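PDB 1VPH: YjbQ family protein from Sulfolobus solfataricus, which is of unknown function but belongs to the UPF0047 (YjbQ) family, assembles from three chains and binds potassium. Local coordinates for residues C[26-31]-C[81-86]; C[35-40]-C[142-147]; C[63-66]-C[70-73]; C[128-133]-C[138-143]. One frame throughout, in Å; residues are numbered along the deposited sequence. Where two conformers were deposited one is given.

Contact 1: C[26-31]-C[81-86]; sequences RQFELV and EFTEPS
Phe-28 meets Pro-85 with the outer corner of its ring: CZ lies 3.7 Å from Pro-85 CG, and CE1 is the next closest atom at 4.0 Å. The proline carbon sits at the ring edge, near the ring plane, so this is an edge contact between apolar groups. The Phe-28 side chain leaves the backbone with CG anti to the carbonyl carbon (chi1 -71°), which sends the line from CB through CG to CZ out to the proline; chi2 only sets which way the ring edge faces. Thr-83 adds a marginal touch, its OG1 4.5 Å from Phe-28 CZ, while that hydroxyl is hydrogen-bonded to the carbonyl of Ile-79 one helical turn earlier. Glu-84, with positive phi (60°), is the first residue off the helix, and Pro-85 follows it with its ring turned to Phe-28. Within 26-31, Arg-26 N donates to Glu-29 OE1 at 3.0 Å and closes the turn leading into strand 29-32. The contact thus joins the loop entering that edge strand to the turn leaving helix 69-83, with His-99 of helix 98-107 touching both Phe-28 and Pro-85, and with strand 127-132 pairing alongside.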
loop_
_atom_site.group_PDB
_atom_site.type_symbol
_atom_site.label_atom_id
_atom_site.label_comp_id
_atom_site.label_asym_id
_atom_site.label_seq_id
_atom_site.Cartn_x
_atom_site.Cartn_y
_atom_site.Cartn_z
ATOM N N ARG C 26 -5.743 -22.316 -9.438
ATOM C CA ARG C 26 -5.817 -21.684 -10.754
ATOM C C ARG C 26 -4.706 -20.661 -10.941
ATOM O O ARG C 26 -4.137 -20.196 -9.961
ATOM C CB ARG C 26 -7.150 -20.944 -10.942
ATOM C CG ARG C 26 -8.259 -21.817 -11.505
ATOM C CD ARG C 26 -8.739 -22.818 -10.500
ATOM N N GLN C 27 -4.456 -20.276 -12.201
ATOM C CA GLN C 27 -3.429 -19.269 -12.519
ATOM C C GLN C 27 -3.722 -17.950 -11.823
ATOM O O GLN C 27 -2.836 -17.399 -11.179
ATOM C CB GLN C 27 -3.257 -19.005 -14.036
ATOM C CG GLN C 27 -2.204 -17.913 -14.330
ATOM C CD GLN C 27 -1.904 -17.667 -15.826
ATOM O OE1 GLN C 27 -2.798 -17.364 -16.629
ATOM N NE2 GLN C 27 -0.630 -17.760 -16.182
ATOM N N PHE C 28 -4.961 -17.454 -11.982
ATOM C CA PHE C 28 -5.479 -16.274 -11.296
ATOM C C PHE C 28 -6.561 -16.684 -10.274
ATOM O O PHE C 28 -7.529 -17.375 -10.613
ATOM C CB PHE C 28 -6.131 -15.293 -12.262
ATOM C CG PHE C 28 -5.161 -14.570 -13.166
ATOM C CD1 PHE C 28 -4.748 -15.146 -14.353
ATOM C CD2 PHE C 28 -4.672 -13.337 -12.838
ATOM C CE1 PHE C 28 -3.863 -14.491 -15.188
ATOM C CE2 PHE C 28 -3.781 -12.679 -13.676
ATOM C CZ PHE C 28 -3.392 -13.252 -14.842
ATOM N N GLU C 29 -6.406 -16.262 -9.033
ATOM C CA GLU C 29 -7.324 -16.676 -7.998
ATOM C C GLU C 29 -7.306 -15.666 -6.857
ATOM O O GLU C 29 -6.265 -15.063 -6.569
ATOM C CB GLU C 29 -6.879 -18.038 -7.521
ATOM C CG GLU C 29 -7.850 -18.779 -6.661
ATOM C CD GLU C 29 -7.300 -20.166 -6.284
ATOM O OE1 GLU C 29 -7.277 -21.026 -7.174
ATOM O OE2 GLU C 29 -6.873 -20.402 -5.124
ATOM N N LEU C 30 -8.477 -15.424 -6.273
ATOM C CA LEU C 30 -8.567 -14.655 -5.024
ATOM C C LEU C 30 -8.968 -15.628 -3.948
ATOM O O LEU C 30 -9.917 -16.392 -4.146
ATOM C CB LEU C 30 -9.660 -13.596 -5.137
ATOM C CG LEU C 30 -9.405 -12.320 -5.905
ATOM C CD1 LEU C 30 -10.696 -11.492 -5.899
ATOM C CD2 LEU C 30 -8.271 -11.534 -5.304
ATOM N N VAL C 31 -8.258 -15.619 -2.824
ATOM C CA VAL C 31 -8.600 -16.512 -1.703
ATOM C C VAL C 31 -8.865 -15.679 -0.472
ATOM O O VAL C 31 -7.994 -14.926 -0.035
ATOM C CB VAL C 31 -7.472 -17.526 -1.461
ATOM C CG1 VAL C 31 -7.827 -18.411 -0.297
ATOM C CG2 VAL C 31 -7.293 -18.374 -2.770
ATOM N N GLU C 81 -6.268 -8.007 -17.629
ATOM C CA GLU C 81 -6.233 -7.026 -18.717
ATOM C C GLU C 81 -5.084 -6.041 -18.557
ATOM O O GLU C 81 -4.417 -5.680 -19.554
ATOM C CB GLU C 81 -7.572 -6.332 -18.804
ATOM C CG GLU C 81 -8.635 -7.292 -19.322
ATOM C CD GLU C 81 -10.040 -6.695 -19.363
ATOM O OE1 GLU C 81 -10.194 -5.531 -18.910
ATOM O OE2 GLU C 81 -10.964 -7.381 -19.889
ATOM N N PHE C 82 -4.870 -5.597 -17.317
ATOM C CA PHE C 82 -3.818 -4.675 -16.972
ATOM C C PHE C 82 -2.398 -5.238 -17.100
ATOM O O PHE C 82 -1.505 -4.536 -17.527
ATOM C CB PHE C 82 -4.043 -4.278 -15.535
ATOM C CG PHE C 82 -2.987 -3.397 -14.957
ATOM C CD1 PHE C 82 -2.893 -2.065 -15.336
ATOM C CD2 PHE C 82 -2.154 -3.883 -13.971
ATOM C CE1 PHE C 82 -1.948 -1.244 -14.759
ATOM C CE2 PHE C 82 -1.199 -3.075 -13.418
ATOM C CZ PHE C 82 -1.108 -1.746 -13.813
ATOM N N THR C 83 -2.221 -6.516 -16.741
ATOM C CA THR C 83 -0.888 -7.127 -16.694
ATOM C C THR C 83 -0.488 -7.813 -18.004
ATOM O O THR C 83 0.700 -8.070 -18.214
ATOM C CB THR C 83 -0.777 -8.174 -15.573
ATOM O OG1 THR C 83 -1.702 -9.238 -15.824
ATOM C CG2 THR C 83 -1.012 -7.570 -14.200
ATOM N N GLU C 84 -1.483 -8.165 -18.832
ATOM C CA GLU C 84 -1.259 -8.747 -20.166
ATOM C C GLU C 84 -0.491 -10.078 -20.183
ATOM O O GLU C 84 0.666 -10.143 -20.647
ATOM C CB GLU C 84 -0.562 -7.745 -21.046
ATOM C CG GLU C 84 -1.320 -6.476 -21.143
ATOM C CD GLU C 84 -0.783 -5.574 -22.208
ATOM O OE1 GLU C 84 -1.084 -5.838 -23.407
ATOM O OE2 GLU C 84 -0.046 -4.623 -21.863
ATOM N N PRO C 85 -1.110 -11.162 -19.668
ATOM C CA PRO C 85 -0.379 -12.406 -19.662
ATOM C C PRO C 85 0.155 -12.845 -21.020
ATOM O O PRO C 85 1.180 -13.493 -21.038
ATOM C CB PRO C 85 -1.378 -13.395 -19.084
ATOM C CG PRO C 85 -2.242 -12.526 -18.245
ATOM C CD PRO C 85 -2.407 -11.307 -19.003
ATOM N N SER C 86 -0.470 -12.447 -22.121
ATOM C CA SER C 86 -0.054 -12.901 -23.444
ATOM C C SER C 86 1.026 -12.033 -24.091
ATOM O O SER C 86 1.540 -12.372 -25.160
ATOM C CB SER C 86 -1.235 -12.857 -24.413
ATOM O OG SER C 86 -1.266 -11.585 -25.078
#

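Contact 2: C[35-40]-C[142-147]; sequences DQVEQI and ITVEIL
Ile-40 and Val-144 reach toward each other tip to tip where helix 34-44 lies across one face of the five-stranded antiparallel sheet, a helix packed on an antiparallel sheet as in alpha+beta folds, with strand 137-148 running between strands 14-24 and 49-55. The helix and strand segments run in roughly the same direction, 36° apart, with their axes 9.3 Å apart. Both branches of Ile-40 are used. Its CG2, anti to the backbone N because chi1 is -65°, drops to 3.7 Å from Val-144 CG1, while CD1 at the end of the other branch comes to 3.9 Å from Val-144 CG2, so the isoleucine straddles the valine. Packing is looser one turn back along the helix, where Val-37 CG1 stands 4.3 Å from Val-144 CG1. With the Ile-40 branches gone, as in an alanine, a gap over Val-144 is likely to open and Ile-146 CD1 to lose the methyl it packs on. Toward solvent, the exposed Gln-36 and Gln-39 hold each other, Gln-39 NE2 giving a bent hydrogen bond of 3.0 Å to Gln-36 OE1. Tightest of all, Ile-146 crosses Ile-40 at an angle, and its CD1 is wedged 3.5 Å from Ile-40 CG2 and 3.8 Å from the carbonyl oxygen, Ile-40 O.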
loop_
_atom_site.group_PDB
_atom_site.type_symbol
_atom_site.label_atom_id
_atom_site.label_comp_id
_atom_site.label_asym_id
_atom_site.label_seq_id
_atom_site.Cartn_x
_atom_site.Cartn_y
_atom_site.Cartn_z
ATOM N N ASP C 35 -11.245 -14.468 7.899
ATOM C CA ASP C 35 -11.554 -15.148 9.175
ATOM C C ASP C 35 -10.291 -15.667 9.847
ATOM O O ASP C 35 -10.214 -15.561 11.071
ATOM C CB ASP C 35 -12.654 -16.215 9.032
ATOM C CG ASP C 35 -14.061 -15.608 8.760
ATOM O OD1 ASP C 35 -14.272 -14.359 8.881
ATOM O OD2 ASP C 35 -14.985 -16.399 8.454
ATOM N N GLN C 36 -9.295 -16.119 9.071
ATOM C CA GLN C 36 -8.014 -16.586 9.589
ATOM C C GLN C 36 -7.234 -15.450 10.162
ATOM O O GLN C 36 -6.652 -15.588 11.226
ATOM C CB GLN C 36 -7.278 -17.250 8.452
ATOM C CG GLN C 36 -6.375 -18.342 8.797
ATOM C CD GLN C 36 -7.079 -19.571 9.392
ATOM O OE1 GLN C 36 -7.414 -19.555 10.579
ATOM N NE2 GLN C 36 -7.192 -20.670 8.612
ATOM N N VAL C 37 -7.218 -14.300 9.468
ATOM C CA VAL C 37 -6.538 -13.119 10.017
ATOM C C VAL C 37 -7.188 -12.695 11.337
ATOM O O VAL C 37 -6.507 -12.421 12.348
ATOM C CB VAL C 37 -6.562 -11.949 9.018
ATOM C CG1 VAL C 37 -5.959 -10.665 9.672
ATOM C CG2 VAL C 37 -5.813 -12.335 7.742
ATOM N N GLU C 38 -8.515 -12.645 11.333
ATOM C CA GLU C 38 -9.272 -12.279 12.516
ATOM C C GLU C 38 -8.995 -13.221 13.678
ATOM O O GLU C 38 -8.790 -12.748 14.814
ATOM C CB GLU C 38 -10.780 -12.160 12.230
ATOM C CG GLU C 38 -11.593 -11.633 13.430
ATOM C CD GLU C 38 -11.095 -10.288 13.967
ATOM O OE1 GLU C 38 -10.850 -9.380 13.149
ATOM O OE2 GLU C 38 -10.965 -10.121 15.206
ATOM N N GLN C 39 -8.944 -14.519 13.420
ATOM C CA GLN C 39 -8.625 -15.437 14.510
ATOM C C GLN C 39 -7.215 -15.183 15.128
ATOM O O GLN C 39 -7.037 -15.297 16.362
ATOM C CB GLN C 39 -8.944 -16.891 14.131
ATOM C CG GLN C 39 -8.016 -17.516 13.196
ATOM C CD GLN C 39 -6.913 -18.222 13.915
ATOM O OE1 GLN C 39 -6.888 -18.255 15.148
ATOM N NE2 GLN C 39 -5.982 -18.780 13.153
ATOM N N ILE C 40 -6.239 -14.871 14.293
ATOM C CA ILE C 40 -4.884 -14.598 14.735
ATOM C C ILE C 40 -4.843 -13.278 15.533
ATOM O O ILE C 40 -4.192 -13.194 16.577
ATOM C CB ILE C 40 -3.945 -14.581 13.519
ATOM C CG1 ILE C 40 -3.877 -15.975 12.864
ATOM C CG2 ILE C 40 -2.547 -14.079 13.926
ATOM C CD1 ILE C 40 -3.362 -15.957 11.413
ATOM N N ILE C 142 1.449 -16.512 3.797
ATOM C CA ILE C 142 1.072 -15.188 4.258
ATOM C C ILE C 142 1.509 -15.035 5.729
ATOM O O ILE C 142 1.163 -15.864 6.578
ATOM C CB ILE C 142 -0.452 -14.999 4.217
ATOM C CG1 ILE C 142 -1.020 -15.208 2.790
ATOM C CG2 ILE C 142 -0.853 -13.593 4.683
ATOM C CD1 ILE C 142 -2.200 -16.130 2.727
ATOM N N THR C 143 2.278 -13.997 6.012
ATOM C CA THR C 143 2.627 -13.658 7.383
ATOM C C THR C 143 1.597 -12.730 7.931
ATOM O O THR C 143 1.215 -11.755 7.264
ATOM C CB THR C 143 3.985 -12.918 7.398
ATOM O OG1 THR C 143 4.956 -13.821 6.858
ATOM C CG2 THR C 143 4.386 -12.499 8.799
ATOM N N VAL C 144 1.180 -12.989 9.172
ATOM C CA VAL C 144 0.277 -12.098 9.860
ATOM C C VAL C 144 1.019 -11.638 11.087
ATOM O O VAL C 144 1.360 -12.434 11.911
ATOM C CB VAL C 144 -1.033 -12.783 10.243
ATOM C CG1 VAL C 144 -1.988 -11.848 10.967
ATOM C CG2 VAL C 144 -1.727 -13.408 8.979
ATOM N N GLU C 145 1.216 -10.336 11.204
ATOM C CA GLU C 145 1.906 -9.786 12.371
ATOM C C GLU C 145 1.010 -8.780 13.082
ATOM O O GLU C 145 0.501 -7.854 12.457
ATOM C CB GLU C 145 3.181 -9.136 11.898
ATOM C CG GLU C 145 4.094 -8.680 13.022
ATOM C CD GLU C 145 5.338 -7.932 12.519
ATOM O OE1 GLU C 145 5.586 -7.868 11.284
ATOM O OE2 GLU C 145 6.109 -7.431 13.373
ATOM N N ILE C 146 0.816 -8.960 14.383
ATOM C CA ILE C 146 0.092 -7.989 15.187
ATOM C C ILE C 146 1.116 -7.284 16.079
ATOM O O ILE C 146 1.973 -7.907 16.666
ATOM C CB ILE C 146 -1.051 -8.613 16.033
ATOM C CG1 ILE C 146 -2.047 -9.365 15.108
ATOM C CG2 ILE C 146 -1.844 -7.519 16.673
ATOM C CD1 ILE C 146 -1.730 -10.771 14.919
ATOM N N LEU C 147 1.024 -5.968 16.139
ATOM C CA LEU C 147 1.976 -5.172 16.928
ATOM C C LEU C 147 1.187 -4.127 17.699
ATOM O O LEU C 147 0.339 -3.478 17.111
ATOM C CB LEU C 147 2.993 -4.581 15.961
ATOM C CG LEU C 147 4.313 -3.932 16.398
ATOM C CD1 LEU C 147 5.425 -4.306 15.478
ATOM C CD2 LEU C 147 4.178 -2.405 16.423
#

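Contact 3: C[63-66]-C[70-73]; sequences VANE and GLME
Leu-71 has the largest share of this contact, meeting Glu-66 and Asn-65, and one methyl does nearly all the touching. Its CD2 comes within 3.4 Å of the carbonyl oxygen Glu-66 O, 3.8 Å of Glu-66 CB and 3.7 Å of Asn-65 OD1, so the branch is fitted into the bend where the strand ends. The leucine has its CG opposite the backbone N across the CA-CB bond (chi1 -172°), which extends the side chain out of the helix and sends CD2 to the strand. Glu-66 contributes its main chain and the root of its side chain; the side chain runs on extended and lies about 5 Å from a phosphate ion, probably from the crystallisation liquor.

The two segments form a tight strand-to-helix connection: strand 60-65 finishes at Asn-65, and after a few residues helix 69-83 starts, its first turn secured by a hydrogen bond from Leu-71 N to Glu-68 OE1. Asn-65 crosses Leu-71 at about a right angle, and its amide is fixed at both ends. ND2 donates to Ala-64 O at 3.1 Å, in the carbonyl plane and on a lone pair. Its oxygen OD1 receives Glu-66 N at 3.0 Å, but from above the carbonyl plane, with a C=O...N angle of only 91°. The same oxygen also pairs with His-101 ND1 of the third subunit, and ND2 with Ser-58 O of that subunit. His-101 is one of the residues of the potassium site, and this His-101 of the third subunit also packs against Leu-71 and Glu-66.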
loop_
_atom_site.group_PDB
_atom_site.type_symbol
_atom_site.label_atom_id
_atom_site.label_comp_id
_atom_site.label_asym_id
_atom_site.label_seq_id
_atom_site.Cartn_x
_atom_site.Cartn_y
_atom_site.Cartn_z
ATOM N N VAL C 63 -4.862 -7.911 -1.003
ATOM C CA VAL C 63 -5.785 -6.789 -1.190
ATOM C C VAL C 63 -6.940 -6.884 -0.222
ATOM O O VAL C 63 -7.133 -7.892 0.426
ATOM C CB VAL C 63 -6.326 -6.643 -2.661
ATOM C CG1 VAL C 63 -5.188 -6.414 -3.603
ATOM C CG2 VAL C 63 -7.192 -7.838 -3.065
ATOM N N ALA C 64 -7.769 -5.856 -0.171
ATOM C CA ALA C 64 -8.975 -5.935 0.631
ATOM C C ALA C 64 -10.172 -5.352 -0.123
ATOM O O ALA C 64 -10.101 -4.260 -0.737
ATOM C CB ALA C 64 -8.753 -5.244 1.953
ATOM N N ASN C 65 -11.217 -6.150 -0.238
ATOM C CA ASN C 65 -12.437 -5.666 -0.869
ATOM C C ASN C 65 -13.593 -6.582 -0.545
ATOM O O ASN C 65 -13.486 -7.388 0.367
ATOM C CB ASN C 65 -12.259 -5.417 -2.352
ATOM C CG ASN C 65 -12.941 -4.182 -2.751
ATOM O OD1 ASN C 65 -14.110 -4.234 -3.157
ATOM N ND2 ASN C 65 -12.276 -3.008 -2.505
ATOM N N GLU C 66 -14.708 -6.415 -1.253
ATOM C CA GLU C 66 -15.916 -7.103 -0.916
ATOM C C GLU C 66 -15.972 -8.500 -1.473
ATOM O O GLU C 66 -15.721 -8.711 -2.669
ATOM C CB GLU C 66 -17.134 -6.332 -1.433
ATOM C CG GLU C 66 -18.427 -6.934 -0.925
ATOM C CD GLU C 66 -19.657 -6.128 -1.288
ATOM O OE1 GLU C 66 -19.557 -4.914 -1.620
ATOM O OE2 GLU C 66 -20.745 -6.747 -1.218
ATOM N N GLY C 70 -19.213 -12.207 -8.244
ATOM C CA GLY C 70 -19.104 -11.393 -9.469
ATOM C C GLY C 70 -17.935 -10.416 -9.429
ATOM O O GLY C 70 -17.104 -10.368 -10.358
ATOM N N LEU C 71 -17.843 -9.655 -8.341
ATOM C CA LEU C 71 -16.761 -8.739 -8.121
ATOM C C LEU C 71 -15.396 -9.400 -8.116
ATOM O O LEU C 71 -14.404 -8.876 -8.617
ATOM C CB LEU C 71 -16.941 -8.107 -6.761
ATOM C CG LEU C 71 -15.944 -6.993 -6.524
ATOM C CD1 LEU C 71 -16.006 -5.934 -7.620
ATOM C CD2 LEU C 71 -16.273 -6.392 -5.158
ATOM N N MET C 72 -15.332 -10.556 -7.500
ATOM C CA MET C 72 -14.064 -11.259 -7.448
ATOM C C MET C 72 -13.611 -11.583 -8.876
ATOM O O MET C 72 -12.425 -11.502 -9.204
ATOM C CB MET C 72 -14.182 -12.518 -6.585
ATOM C CG MET C 72 -14.219 -12.194 -5.129
ATOM S SD MET C 72 -14.854 -13.472 -4.052
ATOM C CE MET C 72 -13.424 -14.590 -4.019
ATOM N N GLU C 73 -14.554 -11.982 -9.713
ATOM C CA GLU C 73 -14.255 -12.240 -11.105
ATOM C C GLU C 73 -13.843 -10.933 -11.819
ATOM O O GLU C 73 -12.896 -10.968 -12.588
ATOM C CB GLU C 73 -15.411 -12.981 -11.783
ATOM C CG GLU C 73 -15.437 -14.436 -11.400
ATOM C CD GLU C 73 -16.634 -15.188 -11.990
ATOM O OE1 GLU C 73 -17.185 -14.724 -13.023
ATOM O OE2 GLU C 73 -17.017 -16.240 -11.413
#

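Contact 4: C[128-133]-C[138-143]; sequences IFLVEL and SERHIT. With PO4 (phosphate ion), chain L.
NE and NH2 of Arg-140 form a bidentate salt bridge with the two carboxylate oxygens of Glu-132. The shorter arm, Arg-140 NH2 to Glu-132 OE2, is 2.6 Å long and almost straight (177°), lies in the guanidinium plane and uses the syn lone pair of the oxygen. The other, Arg-140 NE to Glu-132 OE1, is 3.0 Å and approaches on the syn side but tilted out of the carboxylate plane, since the two flat groups are turned 27° from coplanarity. A bend at chi2 in each side chain lets glutamate and arginine cross at about a right angle and bring their ends together. Both ends have second partners: Thr-24 OG1 meets OE1, the backbone N of Asp-134 meets OE2, and Thr-59 OG1 meets NH2. The remaining nitrogen, Arg-140 NH1, donates to phosphate O4 at 2.9 Å.

Behind this polar end the contact turns apolar. Leu-130 CD2 rests 3.9 Å from Arg-140 CB and so lies against the arginine's stem, and Leu-130 CB stands 4.2 Å from Ile-142 CD1. The leucine points from the three-stranded sheet toward strand 137-148 of the five-stranded one, helping to close the core between them. A leucine in place of Arg-140 would probably leave the buried Glu-132 carboxylate without its ionic mate and the phosphate without one of its donors. With His-57, Ser-58, Thr-59 and Arg-137 also binding the phosphate, which probably came from the crystallisation liquor, the chemistry is consistent with an anion-accepting pocket in which Glu-132 orients the arginine.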
loop_
_atom_site.group_PDB
_atom_site.type_symbol
_atom_site.label_atom_id
_atom_site.label_comp_id
_atom_site.label_asym_id
_atom_site.label_seq_id
_atom_site.Cartn_x
_atom_site.Cartn_y
_atom_site.Cartn_z
ATOM N N ILE C 128 -10.308 -9.603 3.361
ATOM C CA ILE C 128 -8.887 -9.668 3.039
ATOM C C ILE C 128 -8.623 -10.849 2.113
ATOM O O ILE C 128 -9.035 -11.993 2.411
ATOM C CB ILE C 128 -8.068 -9.858 4.281
ATOM C CG1 ILE C 128 -8.352 -8.736 5.293
ATOM C CG2 ILE C 128 -6.608 -9.874 3.911
ATOM C CD1 ILE C 128 -7.576 -8.819 6.560
ATOM N N PHE C 129 -7.928 -10.590 0.999
ATOM C CA PHE C 129 -7.661 -11.630 -0.002
ATOM C C PHE C 129 -6.200 -11.787 -0.343
ATOM O O PHE C 129 -5.456 -10.817 -0.562
ATOM C CB PHE C 129 -8.385 -11.343 -1.304
ATOM C CG PHE C 129 -9.895 -11.327 -1.210
ATOM C CD1 PHE C 129 -10.630 -12.488 -1.368
ATOM C CD2 PHE C 129 -10.546 -10.140 -1.038
ATOM C CE1 PHE C 129 -12.010 -12.451 -1.328
ATOM C CE2 PHE C 129 -11.913 -10.093 -0.962
ATOM C CZ PHE C 129 -12.642 -11.219 -1.098
ATOM N N LEU C 130 -5.795 -13.022 -0.455
ATOM C CA LEU C 130 -4.589 -13.383 -1.173
ATOM C C LEU C 130 -4.893 -13.333 -2.648
ATOM O O LEU C 130 -5.906 -13.941 -3.123
ATOM C CB LEU C 130 -4.159 -14.807 -0.798
ATOM C CG LEU C 130 -3.017 -15.230 -1.732
ATOM C CD1 LEU C 130 -1.772 -14.447 -1.342
ATOM C CD2 LEU C 130 -2.762 -16.717 -1.676
ATOM N N VAL C 131 -4.074 -12.600 -3.394
ATOM C CA VAL C 131 -4.254 -12.521 -4.848
ATOM C C VAL C 131 -3.173 -13.403 -5.465
ATOM O O VAL C 131 -1.984 -13.145 -5.285
ATOM C CB VAL C 131 -4.124 -11.050 -5.419
ATOM C CG1 VAL C 131 -4.525 -11.043 -6.923
ATOM C CG2 VAL C 131 -4.910 -10.039 -4.656
ATOM N N GLU C 132 -3.589 -14.486 -6.128
ATOM C CA GLU C 132 -2.683 -15.347 -6.850
ATOM C C GLU C 132 -2.698 -14.946 -8.293
ATOM O O GLU C 132 -3.795 -14.789 -8.875
ATOM C CB GLU C 132 -3.140 -16.818 -6.783
ATOM C CG GLU C 132 -2.393 -17.724 -7.734
ATOM C CD GLU C 132 -0.935 -17.856 -7.305
ATOM O OE1 GLU C 132 -0.692 -18.725 -6.460
ATOM O OE2 GLU C 132 -0.066 -17.080 -7.778
ATOM N N LEU C 133 -1.517 -14.722 -8.854
ATOM C CA LEU C 133 -1.392 -14.352 -10.279
ATOM C C LEU C 133 -0.570 -15.306 -11.097
ATOM O O LEU C 133 -0.509 -15.146 -12.333
ATOM C CB LEU C 133 -0.806 -12.924 -10.463
ATOM C CG LEU C 133 -1.568 -11.736 -9.862
ATOM C CD1 LEU C 133 -1.009 -10.394 -10.328
ATOM C CD2 LEU C 133 -3.079 -11.820 -10.175
ATOM N N SER C 138 1.625 -24.673 -4.688
ATOM C CA SER C 138 1.329 -25.563 -3.562
ATOM C C SER C 138 1.370 -24.847 -2.223
ATOM O O SER C 138 0.624 -25.203 -1.325
ATOM C CB SER C 138 2.280 -26.779 -3.544
ATOM N N GLU C 139 2.242 -23.853 -2.085
ATOM C CA GLU C 139 2.397 -23.161 -0.809
ATOM C C GLU C 139 2.627 -21.665 -1.010
ATOM O O GLU C 139 3.737 -21.197 -1.297
ATOM C CB GLU C 139 3.507 -23.802 0.062
ATOM C CG GLU C 139 3.741 -23.107 1.421
ATOM C CD GLU C 139 4.850 -23.724 2.287
ATOM O OE1 GLU C 139 5.503 -24.726 1.901
ATOM O OE2 GLU C 139 5.045 -23.178 3.392
ATOM N N ARG C 140 1.547 -20.927 -0.865
ATOM C CA ARG C 140 1.648 -19.469 -0.674
ATOM C C ARG C 140 1.622 -19.211 0.811
ATOM O O ARG C 140 0.738 -19.729 1.507
ATOM C CB ARG C 140 0.490 -18.752 -1.327
ATOM C CG ARG C 140 0.470 -18.828 -2.837
ATOM C CD ARG C 140 1.777 -18.344 -3.416
ATOM N NE ARG C 140 1.622 -17.871 -4.798
ATOM C CZ ARG C 140 2.598 -17.322 -5.499
ATOM N NH1 ARG C 140 3.783 -17.177 -4.948
ATOM N NH2 ARG C 140 2.360 -16.887 -6.763
ATOM N N HIS C 141 2.623 -18.478 1.286
ATOM C CA HIS C 141 2.797 -18.188 2.689
ATOM C C HIS C 141 2.436 -16.716 2.931
ATOM O O HIS C 141 3.024 -15.807 2.366
ATOM C CB HIS C 141 4.209 -18.445 3.105
ATOM C CG HIS C 141 4.476 -18.122 4.543
ATOM N ND1 HIS C 141 5.744 -17.890 5.022
ATOM C CD2 HIS C 141 3.641 -17.956 5.593
ATOM C CE1 HIS C 141 5.681 -17.597 6.310
ATOM N NE2 HIS C 141 4.417 -17.626 6.681
ATOM N N ILE C 142 1.449 -16.512 3.797
ATOM C CA ILE C 142 1.072 -15.188 4.258
ATOM C C ILE C 142 1.509 -15.035 5.729
ATOM O O ILE C 142 1.163 -15.864 6.578
ATOM C CB ILE C 142 -0.452 -14.999 4.217
ATOM C CG1 ILE C 142 -1.020 -15.208 2.790
ATOM C CG2 ILE C 142 -0.853 -13.593 4.683
ATOM C CD1 ILE C 142 -2.200 -16.130 2.727
ATOM N N THR C 143 2.278 -13.997 6.012
ATOM C CA THR C 143 2.627 -13.658 7.383
ATOM C C THR C 143 1.597 -12.730 7.931
ATOM O O THR C 143 1.215 -11.755 7.264
ATOM C CB THR C 143 3.985 -12.918 7.398
ATOM O OG1 THR C 143 4.956 -13.821 6.858
ATOM C CG2 THR C 143 4.386 -12.499 8.799
HETATM P P PO4 L . 7.284 -15.987 -5.866
HETATM O O1 PO4 L . 7.482 -17.005 -6.914
HETATM O O2 PO4 L . 8.392 -14.934 -5.893
HETATM O O3 PO4 L . 7.422 -16.596 -4.487
HETATM O O4 PO4 L . 5.873 -15.455 -5.855
#

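Overall arrangement
Contacts 1, 3 and 4 gather on the three-stranded sheet 29-32, 127-132, 60-65, with centres 13 to 15 Å apart; strand 127-132 of contact 4 is the middle strand, flanked by those of contacts 1 and 3. Contacts 1 and 3 also share helix 69-83, at opposite ends, and meet where Leu-30 packs on Met-72. Contact 2 lies on the other side of the chain's centre from contact 1, about 25 Å between centres, and joins contact 4 through strand 137-148. Along the chain, contact 3 is nested within both contacts 1 and 2, which themselves interlock, and contact 4 follows contact 3. Contacts 1 and 2 tie distant parts of the chain; 3 and 4 are local.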